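Local structure of aminopeptidase N (5DLL) at residues A397-M402 with S446-W451; P458-S463 with A542-E547; L493-K498 with S535-F540. The protein probably removes N-terminal amino acids from intracellular peptides produced by protein breakdown, as a zinc-dependent M1-family aminopeptidase. All blocks are in the same frame, centred on the assembly; numbering follows the deposited sequence.

Contact 1. Residues A397-M402 with S446-W451; sequences AEIIRM and SLFKRW
Ile399 and Met402, three residues apart on helix 390-423, face Phe448 and Trp451 on a segment that curls through a type I turn, Leu447 to Arg450, into the short helix 450-453. The backbones stay well separated: Ile399 CA and Trp451 CA, the nearest pair, are 7.5 Å apart. Side chains therefore make most of the interface. Phe448 has its CG anti to the backbone N (chi1 -174°), which carries the ring out to the helix. There its edge meets the main chain, with CZ 3.4 Å from Ile399 O and close to the ring plane. Ile399 CG2 lies alongside the same rim, 3.7 Å from Phe448 CZ. The other branch of this isoleucine, ending in CD1, reaches the benzo part of Trp451, so a single beta-branched residue serves both aromatic rings. Met402 crosses the indole at about a right angle. Its sulfur SD sits over the face of the six-membered ring, 4.3 Å from the centroid and 26° from the normal, a Met-aromatic contact. Beyond the sulfur the chain bends (chi3 62°), and the methyl CE is brought to Phe448 CE1 at 3.6 Å. The one polar atom of the indole, NE1, is hydrogen-bonded to His494 O, which helps fix the ring's rotation. On another side of the helix, Ala397 and Ile400 pack on helix 328-346, the bearer of the zinc ligand Glu332. With no hydrogen bond between its segments, this buried contact relies on dispersion, sulfur polarisability and shape, for which isoleucine, methionine and large aromatics are well suited.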
loop_
_atom_site.group_PDB
_atom_site.type_symbol
_atom_site.label_atom_id
_atom_site.label_comp_id
_atom_site.label_asym_id
_atom_site.label_seq_id
_atom_site.Cartn_x
_atom_site.Cartn_y
_atom_site.Cartn_z
ATOM N N ALA A 397 -5.995 -3.899 7.988
ATOM C CA ALA A 397 -5.183 -3.186 8.982
ATOM C C ALA A 397 -6.037 -2.349 9.947
ATOM O O ALA A 397 -5.754 -2.303 11.146
ATOM C CB ALA A 397 -4.161 -2.299 8.290
ATOM N N GLU A 398 -7.073 -1.694 9.417
ATOM C CA GLU A 398 -8.023 -0.931 10.237
ATOM C C GLU A 398 -8.649 -1.797 11.319
ATOM O O GLU A 398 -8.859 -1.332 12.438
ATOM C CB GLU A 398 -9.149 -0.327 9.382
ATOM C CG GLU A 398 -8.714 0.800 8.459
ATOM C CD GLU A 398 -8.252 2.036 9.207
ATOM O OE1 GLU A 398 -9.075 2.631 9.948
ATOM O OE2 GLU A 398 -7.067 2.411 9.048
ATOM N N ILE A 399 -8.948 -3.050 10.985
ATOM C CA ILE A 399 -9.538 -3.980 11.951
ATOM C C ILE A 399 -8.534 -4.326 13.053
ATOM O O ILE A 399 -8.901 -4.431 14.228
ATOM C CB ILE A 399 -10.046 -5.273 11.272
ATOM C CG1 ILE A 399 -11.168 -4.959 10.273
ATOM C CG2 ILE A 399 -10.545 -6.275 12.306
ATOM C CD1 ILE A 399 -12.411 -4.331 10.867
ATOM N N ILE A 400 -7.272 -4.496 12.670
ATOM C CA ILE A 400 -6.201 -4.745 13.631
ATOM C C ILE A 400 -5.947 -3.507 14.492
ATOM O O ILE A 400 -5.684 -3.620 15.691
ATOM C CB ILE A 400 -4.928 -5.213 12.902
ATOM C CG1 ILE A 400 -5.110 -6.674 12.479
ATOM C CG2 ILE A 400 -3.693 -5.075 13.783
ATOM C CD1 ILE A 400 -4.541 -7.001 11.121
ATOM N N ARG A 401 -6.044 -2.335 13.874
ATOM C CA ARG A 401 -5.937 -1.062 14.579
ATOM C C ARG A 401 -7.075 -0.857 15.583
ATOM O O ARG A 401 -6.870 -0.278 16.646
ATOM C CB ARG A 401 -5.912 0.091 13.570
ATOM C CG ARG A 401 -5.811 1.471 14.194
ATOM C CD ARG A 401 -5.667 2.546 13.131
ATOM N NE ARG A 401 -4.393 2.442 12.425
ATOM C CZ ARG A 401 -3.218 2.827 12.913
ATOM N NH1 ARG A 401 -3.118 3.346 14.134
ATOM N NH2 ARG A 401 -2.125 2.685 12.181
ATOM N N MET A 402 -8.269 -1.325 15.238
ATOM C CA MET A 402 -9.420 -1.239 16.139
ATOM C C MET A 402 -9.238 -2.053 17.418
ATOM O O MET A 402 -9.818 -1.720 18.452
ATOM C CB MET A 402 -10.703 -1.684 15.430
ATOM C CG MET A 402 -11.479 -0.545 14.792
ATOM S SD MET A 402 -12.817 -1.131 13.740
ATOM C CE MET A 402 -13.826 -2.002 14.926
ATOM N N SER A 446 -16.009 -11.923 20.912
ATOM C CA SER A 446 -16.840 -12.780 20.062
ATOM C C SER A 446 -17.607 -11.958 19.028
ATOM O O SER A 446 -17.701 -12.355 17.866
ATOM C CB SER A 446 -17.813 -13.615 20.903
ATOM O OG SER A 446 -17.150 -14.723 21.485
ATOM N N LEU A 447 -18.150 -10.820 19.458
ATOM C CA LEU A 447 -18.909 -9.929 18.578
ATOM C C LEU A 447 -17.993 -9.199 17.600
ATOM O O LEU A 447 -18.395 -8.859 16.487
ATOM C CB LEU A 447 -19.695 -8.901 19.397
ATOM C CG LEU A 447 -20.810 -8.160 18.649
ATOM C CD1 LEU A 447 -22.026 -9.059 18.438
ATOM C CD2 LEU A 447 -21.200 -6.897 19.398
ATOM N N PHE A 448 -16.763 -8.945 18.030
ATOM C CA PHE A 448 -15.783 -8.297 17.175
ATOM C C PHE A 448 -15.416 -9.158 15.957
ATOM O O PHE A 448 -15.142 -8.623 14.883
ATOM C CB PHE A 448 -14.533 -7.965 17.984
ATOM C CG PHE A 448 -13.523 -7.171 17.222
ATOM C CD1 PHE A 448 -13.661 -5.801 17.095
ATOM C CD2 PHE A 448 -12.441 -7.793 16.620
ATOM C CE1 PHE A 448 -12.734 -5.061 16.389
ATOM C CE2 PHE A 448 -11.509 -7.058 15.910
ATOM C CZ PHE A 448 -11.657 -5.689 15.796
ATOM N N LYS A 449 -15.417 -10.484 16.124
ATOM C CA LYS A 449 -15.111 -11.420 15.026
ATOM C C LYS A 449 -16.012 -11.249 13.800
ATOM O O LYS A 449 -15.612 -11.573 12.678
ATOM C CB LYS A 449 -15.179 -12.870 15.519
ATOM C CG LYS A 449 -13.961 -13.275 16.330
ATOM C CD LYS A 449 -14.144 -14.614 17.017
ATOM C CE LYS A 449 -12.927 -14.954 17.856
ATOM N NZ LYS A 449 -13.128 -16.188 18.657
ATOM N N ARG A 450 -17.219 -10.735 14.028
ATOM C CA ARG A 450 -18.182 -10.429 12.966
ATOM C C ARG A 450 -17.657 -9.423 11.916
ATOM O O ARG A 450 -18.197 -9.353 10.810
ATOM C CB ARG A 450 -19.487 -9.928 13.609
ATOM C CG ARG A 450 -20.646 -9.633 12.667
ATOM C CD ARG A 450 -21.013 -10.817 11.787
ATOM N NE ARG A 450 -22.069 -10.470 10.835
ATOM C CZ ARG A 450 -22.386 -11.189 9.760
ATOM N NH1 ARG A 450 -21.733 -12.314 9.477
ATOM N NH2 ARG A 450 -23.365 -10.776 8.959
ATOM N N TRP A 451 -16.617 -8.655 12.255
ATOM C CA TRP A 451 -15.935 -7.771 11.288
ATOM C C TRP A 451 -15.313 -8.527 10.102
ATOM O O TRP A 451 -15.251 -8.003 8.985
ATOM C CB TRP A 451 -14.833 -6.950 11.975
ATOM C CG TRP A 451 -15.315 -5.711 12.674
ATOM C CD1 TRP A 451 -15.462 -5.531 14.020
ATOM C CD2 TRP A 451 -15.690 -4.470 12.060
ATOM N NE1 TRP A 451 -15.916 -4.261 14.281
ATOM C CE2 TRP A 451 -16.066 -3.589 13.096
ATOM C CE3 TRP A 451 -15.757 -4.022 10.734
ATOM C CZ2 TRP A 451 -16.500 -2.281 12.848
ATOM C CZ3 TRP A 451 -16.186 -2.720 10.489
ATOM C CH2 TRP A 451 -16.551 -1.867 11.542
#

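Contact 2. Residues P458-S463 with A542-E547; sequences PNIKVS and APVKVE
Ile460 joins the two strands through both of its backbone polar atoms: its N donates to Lys545 O at 2.8 Å, and its O accepts from Glu547 N at 2.7 Å. Its partners thus straddle Val546, the residue it stands beside, as parallel pairing requires. The pattern extends at either end. Lys545 N bonds to Pro458 O at 3.0 Å, a place a proline can fill because only its carbonyl is needed, and Val462 N bonds to Glu547 O at 2.8 Å. The strand axes run 21° from parallel, 4.6 Å apart at their closest.

Side chains alternate about this backbone. Asn459, Lys461, Lys545 and Glu547 share the more polar face. Asn459 and Lys545 lie side by side, with the amide oxygen OD1 against the aliphatic CD at 3.4 Å. Lys461 and Glu547 also run alongside each other; their charged ends do not touch, so any attraction between them is probably weak. Ile460 and Val546 point to the other face, where both reach Phe537. Just before the second strand, Val544 directs its two methyls to different neighbours: CG1 rests against the Pro458 ring, 3.9 Å from CB, while CG2 meets Ile460 CG1 at 3.6 Å. Its chi1 of -62° sets the branches in these separate directions. Pro543, centre of an inverse gamma turn, packs on Trp451, as does Pro458.

Strand 459-467 also pairs antiparallel with 472-480, so it is an inner strand, and 545-547 forms the sheet's edge. Parallel pairing of the first and last strands closes this Ig-like beta-sandwich domain.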
loop_
_atom_site.group_PDB
_atom_site.type_symbol
_atom_site.label_atom_id
_atom_site.label_comp_id
_atom_site.label_asym_id
_atom_site.label_seq_id
_atom_site.Cartn_x
_atom_site.Cartn_y
_atom_site.Cartn_z
ATOM N N PRO A 458 -20.365 0.501 7.389
ATOM C CA PRO A 458 -21.451 0.899 8.298
ATOM C C PRO A 458 -21.671 2.419 8.366
ATOM O O PRO A 458 -20.708 3.190 8.351
ATOM C CB PRO A 458 -21.000 0.356 9.665
ATOM C CG PRO A 458 -19.847 -0.553 9.394
ATOM C CD PRO A 458 -19.226 -0.082 8.116
ATOM N N ASN A 459 -22.937 2.825 8.432
ATOM C CA ASN A 459 -23.319 4.229 8.576
ATOM C C ASN A 459 -23.736 4.514 10.015
ATOM O O ASN A 459 -24.620 3.843 10.549
ATOM C CB ASN A 459 -24.484 4.560 7.643
ATOM C CG ASN A 459 -24.123 4.406 6.183
ATOM O OD1 ASN A 459 -23.496 5.283 5.590
ATOM N ND2 ASN A 459 -24.526 3.291 5.589
ATOM N N ILE A 460 -23.109 5.512 10.636
ATOM C CA ILE A 460 -23.400 5.850 12.028
ATOM C C ILE A 460 -24.230 7.131 12.112
ATOM O O ILE A 460 -23.758 8.215 11.756
ATOM C CB ILE A 460 -22.111 6.020 12.860
ATOM C CG1 ILE A 460 -21.135 4.861 12.606
ATOM C CG2 ILE A 460 -22.443 6.134 14.343
ATOM C CD1 ILE A 460 -21.678 3.486 12.930
ATOM N N LYS A 461 -25.467 6.988 12.579
ATOM C CA LYS A 461 -26.354 8.120 12.809
ATOM C C LYS A 461 -26.120 8.634 14.223
ATOM O O LYS A 461 -26.239 7.874 15.183
ATOM C CB LYS A 461 -27.810 7.682 12.636
ATOM C CG LYS A 461 -28.835 8.801 12.744
ATOM C CD LYS A 461 -30.253 8.254 12.668
ATOM C CE LYS A 461 -31.290 9.328 12.964
ATOM N NZ LYS A 461 -31.192 9.847 14.356
ATOM N N VAL A 462 -25.779 9.915 14.347
ATOM C CA VAL A 462 -25.503 10.519 15.651
ATOM C C VAL A 462 -26.634 11.448 16.075
ATOM O O VAL A 462 -27.089 12.288 15.298
ATOM C CB VAL A 462 -24.186 11.319 15.644
ATOM C CG1 VAL A 462 -23.940 11.961 17.008
ATOM C CG2 VAL A 462 -23.026 10.417 15.242
ATOM N N SER A 463 -27.065 11.290 17.322
ATOM C CA SER A 463 -28.107 12.121 17.907
ATOM C C SER A 463 -27.732 12.395 19.361
ATOM O O SER A 463 -27.072 11.572 19.996
ATOM C CB SER A 463 -29.459 11.414 17.809
ATOM O OG SER A 463 -30.524 12.312 18.057
ATOM N N ALA A 542 -12.970 3.891 13.852
ATOM C CA ALA A 542 -13.654 2.814 13.129
ATOM C C ALA A 542 -13.867 3.202 11.654
ATOM O O ALA A 542 -14.107 4.376 11.356
ATOM C CB ALA A 542 -14.988 2.509 13.792
ATOM N N PRO A 543 -13.789 2.218 10.728
ATOM C CA PRO A 543 -14.007 2.472 9.301
ATOM C C PRO A 543 -15.491 2.603 8.938
ATOM O O PRO A 543 -16.088 1.679 8.376
ATOM C CB PRO A 543 -13.368 1.248 8.634
ATOM C CG PRO A 543 -13.546 0.157 9.627
ATOM C CD PRO A 543 -13.449 0.804 10.979
ATOM N N VAL A 544 -16.059 3.767 9.247
ATOM C CA VAL A 544 -17.494 4.013 9.106
ATOM C C VAL A 544 -17.779 5.406 8.542
ATOM O O VAL A 544 -16.951 6.317 8.671
ATOM C CB VAL A 544 -18.215 3.875 10.468
ATOM C CG1 VAL A 544 -18.068 2.466 11.017
ATOM C CG2 VAL A 544 -17.686 4.885 11.480
ATOM N N LYS A 545 -18.941 5.555 7.902
ATOM C CA LYS A 545 -19.497 6.877 7.591
ATOM C C LYS A 545 -20.177 7.399 8.850
ATOM O O LYS A 545 -20.698 6.620 9.650
ATOM C CB LYS A 545 -20.520 6.819 6.454
ATOM C CG LYS A 545 -19.965 6.443 5.089
ATOM C CD LYS A 545 -20.917 6.873 3.975
ATOM C CE LYS A 545 -20.902 5.916 2.787
ATOM N NZ LYS A 545 -19.604 5.897 2.057
ATOM N N VAL A 546 -20.177 8.715 9.020
ATOM C CA VAL A 546 -20.687 9.327 10.243
ATOM C C VAL A 546 -21.640 10.470 9.911
ATOM O O VAL A 546 -21.215 11.529 9.443
ATOM C CB VAL A 546 -19.530 9.840 11.129
ATOM C CG1 VAL A 546 -20.061 10.472 12.409
ATOM C CG2 VAL A 546 -18.574 8.701 11.452
ATOM N N GLU A 547 -22.930 10.233 10.143
ATOM C CA GLU A 547 -23.947 11.273 10.022
ATOM C C GLU A 547 -24.042 12.028 11.344
ATOM O O GLU A 547 -24.628 11.536 12.310
ATOM C CB GLU A 547 -25.306 10.669 9.647
ATOM C CG GLU A 547 -26.427 11.694 9.518
ATOM C CD GLU A 547 -27.723 11.095 9.002
ATOM O OE1 GLU A 547 -27.708 10.471 7.920
ATOM O OE2 GLU A 547 -28.762 11.258 9.675
#

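Contact 3. Residues L493-K498 with S535-F540; sequences LHIPVK and SLFRDF
Lys498 is held to Arg538 and Asp539 by two polar links, one from its backbone and one from its side chain. Its carbonyl O receives Arg538 N at 2.8 Å in an almost straight bond, 176° at the hydrogen, with the donor tilted 27° from the carbonyl plane. Its fully extended side chain then carries NZ to Asp539 OD2, a salt bridge of 3.0 Å in which the oxygen is met nearly along its C-O axis. A long, flexible lysine can span this gap while its methylenes pass Arg538 at about a right angle, CG lying 3.9 Å from Arg538 CB.

Arg538 turns its own charge outward from the contact. NE donates in the guanidinium plane to Ser535 OG at 3.0 Å, and salt bridges to Glu511 and Asp562 hold the remaining nitrogens. Ser535 OG is also hydrogen-bonded to Asp562, so one carboxylate serves both serine and arginine.

The apolar part centres on Phe537. Val497 CG1, anti to its own backbone N (chi1 -163°), stands over the middle of the ring, 3.8 Å from the centroid, a CH-pi contact. Ile495 CG2 approaches the ring edge near its plane, and Leu536 CD2 touches Val497 CG1 at 3.8 Å. Beta-branched valine and isoleucine offer the compact methyls that such a ring accepts.

Phe537 to Phe540 form a type II beta turn, with Asp539 in a left-handed conformation that aspartate tolerates comparatively well. Strand 533-535, antiparallel to 495-502, gives way here to a loop whose phenylalanine enters the apolar core between two packed sheets, the core that defines a beta sandwich such as this Ig-like domain.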
loop_
_atom_site.group_PDB
_atom_site.type_symbol
_atom_site.label_atom_id
_atom_site.label_comp_id
_atom_site.label_asym_id
_atom_site.label_seq_id
_atom_site.Cartn_x
_atom_site.Cartn_y
_atom_site.Cartn_z
ATOM N N LEU A 493 -22.182 -4.561 14.732
ATOM C CA LEU A 493 -20.762 -4.805 14.983
ATOM C C LEU A 493 -20.279 -4.207 16.309
ATOM O O LEU A 493 -21.006 -3.483 16.988
ATOM C CB LEU A 493 -19.930 -4.217 13.841
ATOM C CG LEU A 493 -20.269 -4.723 12.439
ATOM C CD1 LEU A 493 -19.705 -3.791 11.378
ATOM C CD2 LEU A 493 -19.750 -6.139 12.254
ATOM N N HIS A 494 -19.035 -4.529 16.655
ATOM C CA HIS A 494 -18.347 -3.954 17.802
ATOM C C HIS A 494 -17.578 -2.717 17.318
ATOM O O HIS A 494 -16.539 -2.846 16.664
ATOM C CB HIS A 494 -17.380 -4.998 18.373
ATOM C CG HIS A 494 -16.858 -4.676 19.739
ATOM N ND1 HIS A 494 -16.425 -5.651 20.612
ATOM C CD2 HIS A 494 -16.703 -3.496 20.385
ATOM C CE1 HIS A 494 -16.019 -5.086 21.735
ATOM N NE2 HIS A 494 -16.180 -3.780 21.624
ATOM N N ILE A 495 -18.096 -1.525 17.626
ATOM C CA ILE A 495 -17.482 -0.264 17.179
ATOM C C ILE A 495 -16.824 0.454 18.361
ATOM O O ILE A 495 -17.504 0.774 19.337
ATOM C CB ILE A 495 -18.507 0.730 16.562
ATOM C CG1 ILE A 495 -19.612 0.024 15.762
ATOM C CG2 ILE A 495 -17.793 1.762 15.695
ATOM C CD1 ILE A 495 -19.143 -0.699 14.522
ATOM N N PRO A 496 -15.504 0.710 18.281
ATOM C CA PRO A 496 -14.847 1.574 19.254
ATOM C C PRO A 496 -14.923 3.038 18.829
ATOM O O PRO A 496 -14.551 3.375 17.701
ATOM C CB PRO A 496 -13.399 1.085 19.235
ATOM C CG PRO A 496 -13.197 0.568 17.857
ATOM C CD PRO A 496 -14.539 0.110 17.346
ATOM N N VAL A 497 -15.412 3.888 19.732
ATOM C CA VAL A 497 -15.539 5.320 19.480
ATOM C C VAL A 497 -14.604 6.094 20.405
ATOM O O VAL A 497 -14.937 6.353 21.562
ATOM C CB VAL A 497 -16.984 5.807 19.705
ATOM C CG1 VAL A 497 -17.186 7.171 19.058
ATOM C CG2 VAL A 497 -17.980 4.797 19.157
ATOM N N LYS A 498 -13.431 6.449 19.885
ATOM C CA LYS A 498 -12.461 7.250 20.628
ATOM C C LYS A 498 -12.928 8.698 20.611
ATOM O O LYS A 498 -13.141 9.275 19.542
ATOM C CB LYS A 498 -11.067 7.128 20.009
ATOM C CG LYS A 498 -9.966 7.722 20.866
ATOM C CD LYS A 498 -8.606 7.603 20.203
ATOM C CE LYS A 498 -7.575 8.444 20.942
ATOM N NZ LYS A 498 -6.241 8.398 20.287
ATOM N N SER A 535 -16.090 15.625 20.391
ATOM C CA SER A 535 -15.012 15.185 19.507
ATOM C C SER A 535 -15.151 13.674 19.354
ATOM O O SER A 535 -14.917 12.935 20.308
ATOM C CB SER A 535 -13.653 15.540 20.109
ATOM O OG SER A 535 -12.598 15.060 19.301
ATOM N N LEU A 536 -15.539 13.223 18.161
ATOM C CA LEU A 536 -15.953 11.832 17.953
ATOM C C LEU A 536 -15.150 11.114 16.869
ATOM O O LEU A 536 -14.750 11.719 15.871
ATOM C CB LEU A 536 -17.441 11.784 17.605
ATOM C CG LEU A 536 -18.392 11.979 18.788
ATOM C CD1 LEU A 536 -19.808 12.255 18.303
ATOM C CD2 LEU A 536 -18.359 10.770 19.710
ATOM N N PHE A 537 -14.942 9.814 17.080
ATOM C CA PHE A 537 -14.148 8.973 16.181
ATOM C C PHE A 537 -12.769 9.583 15.918
ATOM O O PHE A 537 -12.380 9.841 14.774
ATOM C CB PHE A 537 -14.910 8.695 14.879
ATOM C CG PHE A 537 -16.209 7.967 15.090
ATOM C CD1 PHE A 537 -16.225 6.588 15.262
ATOM C CD2 PHE A 537 -17.412 8.660 15.137
ATOM C CE1 PHE A 537 -17.419 5.914 15.466
ATOM C CE2 PHE A 537 -18.610 7.993 15.340
ATOM C CZ PHE A 537 -18.613 6.617 15.505
ATOM N N ARG A 538 -12.047 9.813 17.010
ATOM C CA ARG A 538 -10.711 10.391 16.958
ATOM C C ARG A 538 -9.731 9.436 16.289
ATOM O O ARG A 538 -9.713 8.243 16.599
ATOM C CB ARG A 538 -10.230 10.711 18.365
ATOM C CG ARG A 538 -10.987 11.839 19.037
ATOM C CD ARG A 538 -10.431 12.086 20.429
ATOM N NE ARG A 538 -10.837 13.376 20.973
ATOM C CZ ARG A 538 -10.352 13.905 22.094
ATOM N NH1 ARG A 538 -9.431 13.260 22.807
ATOM N NH2 ARG A 538 -10.789 15.092 22.504
ATOM N N ASP A 539 -8.918 9.972 15.379
ATOM C CA ASP A 539 -7.995 9.177 14.553
ATOM C C ASP A 539 -8.717 8.134 13.689
ATOM O O ASP A 539 -8.137 7.093 13.352
ATOM C CB ASP A 539 -6.921 8.501 15.417
ATOM C CG ASP A 539 -6.102 9.494 16.207
ATOM O OD1 ASP A 539 -5.441 10.350 15.580
ATOM O OD2 ASP A 539 -6.113 9.418 17.454
ATOM N N PHE A 540 -9.972 8.423 13.328
ATOM C CA PHE A 540 -10.790 7.516 12.522
ATOM C C PHE A 540 -10.812 6.137 13.189
ATOM O O PHE A 540 -10.332 5.143 12.629
ATOM C CB PHE A 540 -10.232 7.462 11.095
ATOM C CG PHE A 540 -11.188 6.916 10.074
ATOM C CD1 PHE A 540 -12.365 7.590 9.772
ATOM C CD2 PHE A 540 -10.892 5.745 9.381
ATOM C CE1 PHE A 540 -13.239 7.097 8.816
ATOM C CE2 PHE A 540 -11.760 5.249 8.426
ATOM C CZ PHE A 540 -12.934 5.925 8.143
#

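How the contacts relate
Contact 1 comes first along the chain and belongs to the M1 peptidase domain; contacts 2 and 3 follow in the Ig-like domain, where the segments of contact 3 both fall between those of contact 2. The centres of contacts 2 and 3 are about 9 Å apart, contact 2 within the four-stranded sheet, contact 3 between strand 495-502 of the three-stranded sheet and the loop after 533-535; Val546 meets Phe537 between them. Contact 1 lies about 16 Å from contact 2 and 13 Å from contact 3, centre to centre. Met402 and Trp451 bridge the domains, touching Pro543, Pro496 and Ile495. Helix 450-453 is followed, after a short linker, by strand 459-467, so covalent connection and packing together join sandwich and zinc-bearing domain.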